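Local coordinates for uncharacterized protein (PDB 4XG0) that probably acts as a kinase of the DUF1537 family, which phosphorylates acid sugars in catabolic pathways, with a sugar-binding N-terminal and a nucleotide-binding C-terminal domain, at residues V220-G228 / G241-W250. Numbering follows the deposited sequence.
With SO4 (sulfate ion), chain D.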
ATOM      1  N   VAL A 220       3.411  -9.023  -7.339  1.00 17.84           N
ATOM      2  CA  VAL A 220       2.093  -8.430  -7.118  1.00 14.99           C
ATOM      3  C   VAL A 220       2.232  -6.989  -6.622  1.00 19.89           C
ATOM      4  O   VAL A 220       1.483  -6.078  -7.057  1.00 18.90           O
ATOM      5  CB  VAL A 220       1.243  -9.257  -6.174  1.00 15.40           C
ATOM      6  CG1 VAL A 220      -0.107  -8.580  -5.974  1.00 19.31           C
ATOM      7  CG2 VAL A 220       1.019 -10.666  -6.765  1.00 23.67           C
ATOM      8  N   GLN A 221       3.193  -6.750  -5.737  1.00 21.98           N
ATOM      9  CA  GLN A 221       3.381  -5.386  -5.219  1.00 21.97           C
ATOM     10  C   GLN A 221       3.840  -4.414  -6.309  1.00 22.63           C
ATOM     11  O   GLN A 221       3.379  -3.239  -6.369  1.00 19.52           O
ATOM     12  CB  GLN A 221       4.385  -5.374  -4.063  1.00 24.94           C
ATOM     13  CG  GLN A 221       4.732  -3.962  -3.525  1.00 28.25           C
ATOM     14  CD  GLN A 221       5.770  -4.016  -2.436  1.00 40.23           C
ATOM     15  OE1 GLN A 221       6.932  -4.367  -2.686  1.00 52.67           O
ATOM     16  NE2 GLN A 221       5.364  -3.686  -1.215  1.00 47.94           N
ATOM     17  N   ARG A 222       4.764  -4.879  -7.157  1.00 22.01           N
ATOM     18  CA  ARG A 222       5.232  -4.079  -8.286  1.00 23.38           C
ATOM     19  C   ARG A 222       4.056  -3.721  -9.167  1.00 19.50           C
ATOM     20  O   ARG A 222       3.963  -2.603  -9.665  1.00 24.31           O
ATOM     21  CB  ARG A 222       6.284  -4.837  -9.121  1.00 23.95           C
ATOM     22  CG  ARG A 222       6.842  -4.065 -10.289  1.00 30.44           C
ATOM     23  CD  ARG A 222       7.978  -4.819 -11.006  1.00 33.63           C
ATOM     24  NE  ARG A 222       8.881  -5.463 -10.046  1.00 46.51           N
ATOM     25  CZ  ARG A 222       9.060  -6.782  -9.908  1.00 40.95           C
ATOM     26  NH1 ARG A 222       8.443  -7.665 -10.699  1.00 39.32           N
ATOM     27  NH2 ARG A 222       9.900  -7.222  -8.980  1.00 55.20           N
ATOM     28  N   LEU A 223       3.180  -4.693  -9.420  1.00 20.23           N
ATOM     29  CA  LEU A 223       2.019  -4.458 -10.272  1.00 17.52           C
ATOM     30  C   LEU A 223       1.080  -3.463  -9.604  1.00 21.26           C
ATOM     31  O   LEU A 223       0.576  -2.562 -10.257  1.00 22.99           O
ATOM     32  CB  LEU A 223       1.266  -5.777 -10.590  1.00 20.73           C
ATOM     33  CG  LEU A 223      -0.080  -5.657 -11.310  1.00 18.36           C
ATOM     34  CD1 LEU A 223       0.060  -4.934 -12.610  1.00 20.07           C
ATOM     35  CD2 LEU A 223      -0.700  -7.005 -11.574  1.00 18.23           C
ATOM     36  N   ALA A 224       0.856  -3.621  -8.297  1.00 18.28           N
ATOM     37  CA  ALA A 224      -0.002  -2.700  -7.559  1.00 20.33           C
ATOM     38  C   ALA A 224       0.550  -1.265  -7.634  1.00 19.46           C
ATOM     39  O   ALA A 224      -0.195  -0.318  -7.846  1.00 21.33           O
ATOM     40  CB  ALA A 224      -0.123  -3.137  -6.112  1.00 18.53           C
ATOM     41  N   ARG A 225       1.862  -1.107  -7.484  1.00 21.56           N
ATOM     42  CA  ARG A 225       2.485   0.203  -7.614  1.00 24.32           C
ATOM     43  C   ARG A 225       2.293   0.808  -9.013  1.00 24.58           C
ATOM     44  O   ARG A 225       1.992   2.007  -9.146  1.00 27.84           O
ATOM     45  CB  ARG A 225       3.966   0.128  -7.251  1.00 26.62           C
ATOM     46  CG  ARG A 225       4.159  -0.174  -5.776  1.00 28.47           C
ATOM     47  CD  ARG A 225       5.619  -0.278  -5.367  1.00 34.54           C
ATOM     48  NE  ARG A 225       5.714  -0.261  -3.906  1.00 44.37           N
ATOM     49  CZ  ARG A 225       6.798  -0.573  -3.193  1.00 46.97           C
ATOM     50  NH1 ARG A 225       7.925  -0.964  -3.783  1.00 51.83           N
ATOM     51  NH2 ARG A 225       6.746  -0.504  -1.864  1.00 46.91           N
ATOM     52  N   ALA A 226       2.491  -0.002 -10.049  1.00 22.33           N
ATOM     53  CA  ALA A 226       2.244   0.431 -11.412  1.00 25.66           C
ATOM     54  C   ALA A 226       0.807   0.872 -11.582  1.00 22.34           C
ATOM     55  O   ALA A 226       0.538   1.885 -12.210  1.00 26.11           O
ATOM     56  CB  ALA A 226       2.572  -0.681 -12.412  1.00 25.78           C
ATOM     57  N   ILE A 227      -0.109   0.076 -11.065  1.00 26.25           N
ATOM     58  CA  ILE A 227      -1.515   0.428 -11.077  1.00 21.66           C
ATOM     59  C   ILE A 227      -1.723   1.774 -10.371  1.00 24.83           C
ATOM     60  O   ILE A 227      -2.449   2.622 -10.847  1.00 23.49           O
ATOM     61  CB  ILE A 227      -2.375  -0.682 -10.438  1.00 21.64           C
ATOM     62  CG1 ILE A 227      -2.501  -1.850 -11.439  1.00 24.71           C
ATOM     63  CG2 ILE A 227      -3.761  -0.168 -10.072  1.00 23.95           C
ATOM     64  CD1 ILE A 227      -2.963  -3.094 -10.830  1.00 27.44           C
ATOM     65  N   GLY A 228      -1.068   1.983  -9.230  1.00 21.11           N
ATOM     66  CA  GLY A 228      -1.177   3.255  -8.541  1.00 25.72           C
ATOM     67  C   GLY A 228      -0.772   4.420  -9.425  1.00 27.82           C
ATOM     68  O   GLY A 228      -1.473   5.425  -9.491  1.00 28.06           O
ATOM     69  N   GLY A 241      -4.890 -11.792  -3.717  1.00 21.99           N
ATOM     70  CA  GLY A 241      -3.480 -11.482  -3.767  1.00 17.57           C
ATOM     71  C   GLY A 241      -3.209 -10.017  -3.956  1.00 15.49           C
ATOM     72  O   GLY A 241      -2.253  -9.500  -3.449  1.00 18.82           O
ATOM     73  N   LEU A 242      -4.102  -9.345  -4.684  1.00 18.30           N
ATOM     74  CA  LEU A 242      -3.916  -7.939  -5.020  1.00 16.99           C
ATOM     75  C   LEU A 242      -4.487  -6.991  -3.957  1.00 18.90           C
ATOM     76  O   LEU A 242      -4.178  -5.799  -3.943  1.00 18.61           O
ATOM     77  CB  LEU A 242      -4.557  -7.627  -6.347  1.00 20.01           C
ATOM     78  CG  LEU A 242      -3.516  -7.412  -7.439  1.00 19.21           C
ATOM     79  CD1 LEU A 242      -4.204  -7.291  -8.770  1.00 23.96           C
ATOM     80  CD2 LEU A 242      -2.627  -6.228  -7.250  1.00 19.56           C
ATOM     81  N   ALA A 243      -5.293  -7.524  -3.054  1.00 19.14           N
ATOM     82  CA  ALA A 243      -6.029  -6.670  -2.107  1.00 24.34           C
ATOM     83  C   ALA A 243      -5.185  -5.797  -1.198  1.00 21.01           C
ATOM     84  O   ALA A 243      -5.297  -4.564  -1.224  1.00 16.92           O
ATOM     85  CB  ALA A 243      -7.024  -7.501  -1.303  1.00 20.60           C
ATOM     86  N   ALA A 244      -4.336  -6.383  -0.368  1.00 18.66           N
ATOM     87  CA  ALA A 244      -3.533  -5.574   0.538  1.00 19.55           C
ATOM     88  C   ALA A 244      -2.543  -4.658  -0.225  1.00 18.09           C
ATOM     89  O   ALA A 244      -2.381  -3.496   0.102  1.00 17.91           O
ATOM     90  CB  ALA A 244      -2.841  -6.448   1.515  1.00 18.13           C
ATOM     91  N   PRO A 245      -1.881  -5.175  -1.271  1.00 16.26           N
ATOM     92  CA  PRO A 245      -1.013  -4.296  -2.053  1.00 17.05           C
ATOM     93  C   PRO A 245      -1.747  -3.054  -2.571  1.00 17.13           C
ATOM     94  O   PRO A 245      -1.181  -1.972  -2.499  1.00 17.27           O
ATOM     95  CB  PRO A 245      -0.564  -5.218  -3.223  1.00 20.23           C
ATOM     96  CG  PRO A 245      -0.578  -6.562  -2.588  1.00 18.97           C
ATOM     97  CD  PRO A 245      -1.775  -6.585  -1.684  1.00 17.25           C
ATOM     98  N   LEU A 246      -2.981  -3.199  -3.022  1.00 17.58           N
ATOM     99  CA  LEU A 246      -3.727  -2.066  -3.539  1.00 19.59           C
ATOM    100  C   LEU A 246      -4.144  -1.147  -2.398  1.00 17.00           C
ATOM    101  O   LEU A 246      -4.042   0.075  -2.521  1.00 18.85           O
ATOM    102  CB  LEU A 246      -4.959  -2.523  -4.303  1.00 19.02           C
ATOM    103  CG  LEU A 246      -4.674  -3.139  -5.656  1.00 23.44           C
ATOM    104  CD1 LEU A 246      -5.932  -3.858  -6.222  1.00 25.19           C
ATOM    105  CD2 LEU A 246      -4.114  -2.036  -6.631  1.00 23.84           C
ATOM    106  N   ALA A 247      -4.634  -1.737  -1.316  1.00 18.49           N
ATOM    107  CA  ALA A 247      -4.931  -0.922  -0.097  1.00 16.93           C
ATOM    108  C   ALA A 247      -3.750  -0.040   0.291  1.00 19.12           C
ATOM    109  O   ALA A 247      -3.899   1.160   0.611  1.00 19.10           O
ATOM    110  CB  ALA A 247      -5.316  -1.818   1.047  1.00 17.01           C
ATOM    111  N   ARG A 248      -2.545  -0.623   0.319  1.00 15.74           N
ATOM    112  CA  ARG A 248      -1.361   0.117   0.638  1.00 14.59           C
ATOM    113  C   ARG A 248      -0.932   1.159  -0.419  1.00 15.14           C
ATOM    114  O   ARG A 248      -0.539   2.285  -0.084  1.00 17.31           O
ATOM    115  CB  ARG A 248      -0.207  -0.855   0.928  1.00 18.51           C
ATOM    116  CG  ARG A 248      -0.398  -1.704   2.180  1.00 16.45           C
ATOM    117  CD  ARG A 248       0.850  -2.446   2.566  1.00 23.57           C
ATOM    118  NE  ARG A 248       1.022  -3.613   1.713  1.00 25.52           N
ATOM    119  CZ  ARG A 248       0.604  -4.839   2.029  1.00 27.55           C
ATOM    120  NH1 ARG A 248       0.809  -5.828   1.175  1.00 24.01           N
ATOM    121  NH2 ARG A 248      -0.050  -5.074   3.163  1.00 29.61           N
ATOM    122  N   VAL A 249      -1.021   0.811  -1.699  1.00 15.17           N
ATOM    123  CA  VAL A 249      -0.564   1.742  -2.694  1.00 19.30           C
ATOM    124  C   VAL A 249      -1.486   2.950  -2.759  1.00 17.79           C
ATOM    125  O   VAL A 249      -1.033   4.077  -2.831  1.00 19.34           O
ATOM    126  CB  VAL A 249      -0.465   1.066  -4.073  1.00 23.43           C
ATOM    127  CG1 VAL A 249      -0.301   2.125  -5.128  1.00 23.56           C
ATOM    128  CG2 VAL A 249       0.726   0.128  -4.063  1.00 24.69           C
ATOM    129  N   TRP A 250      -2.779   2.695  -2.680  1.00 19.36           N
ATOM    130  CA  TRP A 250      -3.749   3.769  -2.724  1.00 24.97           C
ATOM    131  C   TRP A 250      -3.688   4.634  -1.448  1.00 20.99           C
ATOM    132  O   TRP A 250      -3.924   5.846  -1.497  1.00 20.02           O
ATOM    133  CB  TRP A 250      -5.140   3.201  -2.963  1.00 19.55           C
ATOM    134  CG  TRP A 250      -5.383   2.821  -4.423  1.00 21.72           C
ATOM    135  CD1 TRP A 250      -4.755   3.347  -5.519  1.00 22.66           C
ATOM    136  CD2 TRP A 250      -6.307   1.840  -4.926  1.00 20.19           C
ATOM    137  NE1 TRP A 250      -5.232   2.739  -6.679  1.00 20.09           N
ATOM    138  CE2 TRP A 250      -6.181   1.825  -6.335  1.00 23.05           C
ATOM    139  CE3 TRP A 250      -7.229   0.976  -4.324  1.00 18.48           C
ATOM    140  CZ2 TRP A 250      -6.939   0.985  -7.142  1.00 26.23           C
ATOM    141  CZ3 TRP A 250      -7.974   0.161  -5.107  1.00 17.51           C
ATOM    142  CH2 TRP A 250      -7.823   0.162  -6.520  1.00 21.37           C
TER
HETATM  143  S   SO4 D 503      -0.148  -8.860   3.468  1.00 50.29           S
HETATM  144  O1  SO4 D 503       0.354  -8.666   2.082  1.00 35.83           O
HETATM  145  O2  SO4 D 503      -1.425  -9.595   3.544  1.00 47.41           O
HETATM  146  O3  SO4 D 503      -0.394  -7.557   4.101  1.00 48.25           O
HETATM  147  O4  SO4 D 503       0.827  -9.623   4.256  1.00 56.67           O
HETATM  148  O   HOH W   1      -4.830   3.452  -9.539  1.00 22.08           O
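Two helices of the N-terminal domain, joined through strand 234-238, pack here through apolar side chains, with Ala224 of 220-228 set as a knob into a hole formed by Leu242, Pro245, Leu246 and Val249 of 241-250. The segment axes cross at -44° and come within 8.8 Å. Ala224 CB lies 3.6 Å from Pro245 CB and meets Val249 CG2 at 3.9 Å. Pro245 has no N-H to give to the turn before it, and the helix kinks there.

Toward the start of both segments, Val220 carries the contact with one methyl: CG1, anti to the backbone N (chi1 179°), touches Leu242 CD2 at 3.7 Å and also reaches Pro245 CG. At the other end, Val249 lies astride the backbone of 220-228. Its CG1 meets Gly228 CA at 3.7 Å, where the lack of a side chain on Gly228 gives that methyl its place, while CG2 touches Arg225 CG, the two side chains crossing at about a right angle. Ile227 CG2 touches Leu246 CD2 at 3.9 Å, and that leucine methyl in turn lies over the rim of one Trp250 face.

No direct hydrogen bond links the segments, but a water donates to Ile227 O and accepts from Trp250 NE1 (3.0 Å to the water oxygen), in the plane of the indole. Arg248 holds a sulfate, probably from the crystallisation liquor, by two hydrogen bonds, NH1 to O1 and NH2 to O3.

Strand 234-238 of the parallel sheet lies against the pair, its Pro236 touching Ile227, Leu246 and Trp250; helix 196-205 packs against Leu223 and Ala226, and helix 35-47 against Ala243, Ala247 and Trp250.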